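Local coordinates for homoserine kinase (Cytophaga hutchinsonii, PDB 4P52), which probably catalyses the ATP-dependent phosphorylation of L-homoserine to O-phospho-L-homoserine, a step towards threonine, as a member of the GHMP kinase family, at residues G119-S124 with E151-A156; S124-V129 with A166-G171. All blocks are in the same frame, centred on the assembly; numbering follows the deposited sequence.

How the interactions relate
Along the chain, helix 120-135 comes first and supplies one side of both contacts: its first turn serves interaction 1, the next turn interaction 2, and Ser-124 belongs to both segments. After 26 intervening residues, helix 146-157 returns to close interaction 1. The chain then turns into helix 162-170, which closes interaction 2 across a longer excursion of 36 residues. Since the segments alternate, the two closures cross. Their centres lie about 9 Å apart, and Ala-123 CA packs 3.8 Å from Cys-168 SG. Three consecutive helices of the N-terminal GHMP kinase region are thereby joined, and Ser-124 and Cys-168 carry the cluster onto strands 52-61 and 26-36.

Interaction 1: residues G119-S124 with E151-A156; sequences GSSAAS and EGEFLA
The hydroxyl of Ser-121 donates a hydrogen bond to the carboxylate of Glu-153, OG to OE2 at 3.0 Å, joining the first turn of helix 120-135 to the middle of helix 146-157. The hydroxyl meets OE2 nearly in line with its C-O bond. Glu-153 does the reaching: CG lies opposite the carbonyl carbon (chi1 -80°), and the turn at chi2 (-95°) then brings the acid group to the other helix. The enclosed part of the contact is formed by Ala-122 and Glu-153, both buried, with OE1 4.4 Å from Ala-122 CB; most of the area comes from the glutamate. A small methyl suits this spot, since Val-165 of helix 162-170 touches both residues. The glycine-rich run ending at Gly-119, followed by Ser-Ser-Ala-Ala, matches the phosphate-binding loop and helix start of GHMP kinases. Gly-119, at the N-cap, adopts a positive phi (73°), which a residue without a side chain accepts easily. Ala-122 N is 3.8 Å from OE2, longer than a hydrogen bond. With an alanine in place of Glu-153, Ser-121 OG is likely to lose this acceptor, and the space beside Ala-122 now taken by the carboxylate would probably be left unfilled. The Ser-121 side is more open to solvent, although it makes the polar bond, and a small hydroxyl side chain suits such a partly exposed place.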
# COMPACT_ATOMS: atom_id res chain seq x y z
N GLY A 119 -14.18 -17.79 0.20
CA GLY A 119 -14.65 -17.32 -1.11
C GLY A 119 -15.52 -18.37 -1.81
O GLY A 119 -15.31 -18.70 -2.99
N SER A 120 -16.50 -18.89 -1.07
CA SER A 120 -17.29 -20.02 -1.52
C SER A 120 -18.23 -19.63 -2.65
O SER A 120 -18.30 -20.30 -3.69
CB SER A 120 -18.07 -20.62 -0.35
OG SER A 120 -18.64 -21.86 -0.73
N SER A 121 -18.96 -18.55 -2.43
CA SER A 121 -19.87 -18.06 -3.43
C SER A 121 -19.11 -17.63 -4.70
O SER A 121 -19.57 -17.87 -5.82
CB SER A 121 -20.68 -16.91 -2.86
OG SER A 121 -21.91 -16.86 -3.55
N ALA A 122 -17.94 -17.04 -4.52
CA ALA A 122 -17.12 -16.58 -5.63
C ALA A 122 -16.71 -17.74 -6.55
O ALA A 122 -16.79 -17.64 -7.78
CB ALA A 122 -15.88 -15.86 -5.10
N ALA A 123 -16.27 -18.84 -5.92
CA ALA A 123 -15.75 -20.01 -6.61
C ALA A 123 -16.82 -20.61 -7.52
O ALA A 123 -16.55 -20.90 -8.69
CB ALA A 123 -15.24 -21.04 -5.61
N SER A 124 -18.03 -20.74 -6.99
CA SER A 124 -19.16 -21.22 -7.78
C SER A 124 -19.41 -20.36 -9.00
O SER A 124 -19.61 -20.85 -10.12
CB SER A 124 -20.40 -21.23 -6.90
OG SER A 124 -20.32 -22.30 -5.97
N GLU A 151 -21.41 -9.05 -11.27
CA GLU A 151 -22.86 -8.79 -11.32
C GLU A 151 -23.67 -9.98 -10.75
O GLU A 151 -24.66 -9.80 -10.03
CB GLU A 151 -23.35 -8.52 -12.74
CG GLU A 151 -23.00 -7.16 -13.35
CD GLU A 151 -23.13 -7.14 -14.88
OE1 GLU A 151 -23.85 -7.98 -15.48
OE2 GLU A 151 -22.49 -6.26 -15.52
N GLY A 152 -23.22 -11.19 -11.09
CA GLY A 152 -23.80 -12.41 -10.54
C GLY A 152 -23.85 -12.40 -9.03
O GLY A 152 -24.92 -12.52 -8.43
N GLU A 153 -22.68 -12.25 -8.41
CA GLU A 153 -22.53 -12.12 -6.96
C GLU A 153 -23.39 -11.00 -6.35
O GLU A 153 -24.02 -11.19 -5.30
CB GLU A 153 -21.08 -11.78 -6.64
CG GLU A 153 -20.14 -12.96 -6.65
CD GLU A 153 -19.96 -13.52 -5.26
OE1 GLU A 153 -19.12 -12.97 -4.50
OE2 GLU A 153 -20.68 -14.50 -4.96
N PHE A 154 -23.38 -9.84 -7.00
CA PHE A 154 -24.10 -8.68 -6.54
C PHE A 154 -25.60 -8.96 -6.52
O PHE A 154 -26.24 -8.84 -5.48
CB PHE A 154 -23.75 -7.45 -7.38
CG PHE A 154 -24.38 -6.17 -6.90
CD1 PHE A 154 -23.92 -5.53 -5.74
CD2 PHE A 154 -25.47 -5.60 -7.59
CE1 PHE A 154 -24.52 -4.35 -5.29
CE2 PHE A 154 -26.07 -4.43 -7.15
CZ PHE A 154 -25.59 -3.80 -6.00
N LEU A 155 -26.16 -9.36 -7.66
CA LEU A 155 -27.59 -9.66 -7.75
C LEU A 155 -28.07 -10.79 -6.81
O LEU A 155 -29.19 -10.75 -6.35
CB LEU A 155 -28.03 -9.93 -9.19
CG LEU A 155 -27.99 -8.73 -10.14
CD1 LEU A 155 -27.97 -9.17 -11.59
CD2 LEU A 155 -29.17 -7.79 -9.87
N ALA A 156 -27.23 -11.78 -6.54
CA ALA A 156 -27.63 -12.89 -5.67
C ALA A 156 -27.45 -12.62 -4.17
O ALA A 156 -28.39 -12.77 -3.40
CB ALA A 156 -26.90 -14.17 -6.06

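Interaction 2: residues S124-V129 with A166-G171; sequences STVAGV and APCLYG
Val-126 projects from helix 120-135 against Cys-168 and Leu-169 of helix 162-170, and its three side-chain carbons share out the contact. At the branch point, CB packs on Cys-168 SG at 3.6 Å. From there CG1, held anti to the backbone N (chi1 164°), extends to the other helix and comes 3.6 Å from Leu-169 CA, touching backbone as well as side chain. The same methyl lies 3.8 Å from Leu-169 CB and, more loosely, near CD1. The second branch, CG2, lies 3.8 Å from Cys-168 SG and 4.0 Å from Cys-168 CB, so the sulfur faces the whole fork of the valine. A short, branched side chain suits this site: it places two methyls near its own backbone and meets the other helix without a long tip, the CA atoms of Val-126 and Leu-169 being 5.8 Å apart. Cys-168, a small side chain, touches this valine and also Pro-32 and Thr-34 of strand 26-36. Leu-169, the larger residue, also reaches Val-142, Leu-145 and Leu-146, joining the helix pair to the loop before helix 146-157 and to that helix's first residue. With no hydrogen bond across the segments and all three touching residues buried, the contact rests on dispersion and exclusion of water, so its fit probably depends on side-chain shape.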
# COMPACT_ATOMS: atom_id res chain seq x y z
N SER A 124 -18.03 -20.74 -6.99
CA SER A 124 -19.16 -21.22 -7.78
C SER A 124 -19.41 -20.36 -9.00
O SER A 124 -19.61 -20.85 -10.12
CB SER A 124 -20.40 -21.23 -6.90
OG SER A 124 -20.32 -22.30 -5.97
N THR A 125 -19.42 -19.05 -8.76
CA THR A 125 -19.77 -18.08 -9.77
C THR A 125 -18.70 -18.05 -10.86
O THR A 125 -19.04 -18.03 -12.06
CB THR A 125 -19.87 -16.69 -9.12
OG1 THR A 125 -20.80 -16.75 -8.04
CG2 THR A 125 -20.33 -15.68 -10.13
N VAL A 126 -17.43 -18.06 -10.44
CA VAL A 126 -16.31 -18.05 -11.37
C VAL A 126 -16.32 -19.37 -12.17
O VAL A 126 -16.15 -19.35 -13.40
CB VAL A 126 -14.98 -17.84 -10.62
CG1 VAL A 126 -13.79 -18.20 -11.48
CG2 VAL A 126 -14.87 -16.40 -10.14
N ALA A 127 -16.56 -20.49 -11.50
CA ALA A 127 -16.71 -21.75 -12.18
C ALA A 127 -17.78 -21.71 -13.29
O ALA A 127 -17.50 -22.13 -14.43
CB ALA A 127 -16.98 -22.87 -11.20
N GLY A 128 -18.95 -21.17 -12.99
CA GLY A 128 -20.01 -21.07 -14.00
C GLY A 128 -19.65 -20.23 -15.21
O GLY A 128 -19.92 -20.61 -16.36
N VAL A 129 -19.01 -19.09 -14.97
CA VAL A 129 -18.75 -18.12 -16.04
C VAL A 129 -17.62 -18.62 -16.93
O VAL A 129 -17.71 -18.58 -18.17
CB VAL A 129 -18.42 -16.73 -15.46
CG1 VAL A 129 -18.04 -15.79 -16.57
CG2 VAL A 129 -19.63 -16.19 -14.73
N ALA A 166 -11.63 -11.87 -8.37
CA ALA A 166 -10.52 -11.68 -9.31
C ALA A 166 -9.42 -12.76 -9.21
O ALA A 166 -9.06 -13.36 -10.24
CB ALA A 166 -9.94 -10.27 -9.24
N PRO A 167 -8.90 -13.04 -7.98
CA PRO A 167 -7.87 -14.09 -7.88
C PRO A 167 -8.42 -15.49 -8.19
O PRO A 167 -7.68 -16.39 -8.66
CB PRO A 167 -7.39 -14.01 -6.42
CG PRO A 167 -8.51 -13.35 -5.68
CD PRO A 167 -9.19 -12.42 -6.67
N CYS A 168 -9.71 -15.68 -7.93
CA CYS A 168 -10.34 -16.92 -8.23
C CYS A 168 -10.33 -17.14 -9.75
O CYS A 168 -9.93 -18.20 -10.24
CB CYS A 168 -11.77 -16.96 -7.70
SG CYS A 168 -12.51 -18.56 -8.06
N LEU A 169 -10.76 -16.13 -10.49
CA LEU A 169 -10.84 -16.20 -11.93
C LEU A 169 -9.48 -16.12 -12.61
O LEU A 169 -9.26 -16.79 -13.60
CB LEU A 169 -11.76 -15.08 -12.46
CG LEU A 169 -11.86 -14.89 -13.97
CD1 LEU A 169 -12.50 -16.08 -14.70
CD2 LEU A 169 -12.62 -13.60 -14.24
N TYR A 170 -8.59 -15.29 -12.09
CA TYR A 170 -7.35 -15.01 -12.79
C TYR A 170 -6.23 -15.85 -12.28
O TYR A 170 -5.20 -15.94 -12.93
CB TYR A 170 -6.93 -13.56 -12.61
CG TYR A 170 -7.85 -12.57 -13.27
CD1 TYR A 170 -8.51 -12.87 -14.45
CD2 TYR A 170 -8.06 -11.32 -12.71
CE1 TYR A 170 -9.37 -11.95 -15.04
CE2 TYR A 170 -8.90 -10.40 -13.30
CZ TYR A 170 -9.55 -10.72 -14.47
OH TYR A 170 -10.36 -9.78 -15.05
N GLY A 171 -6.40 -16.46 -11.11
CA GLY A 171 -5.28 -17.10 -10.43
C GLY A 171 -4.33 -16.08 -9.83
O GLY A 171 -4.36 -14.90 -10.16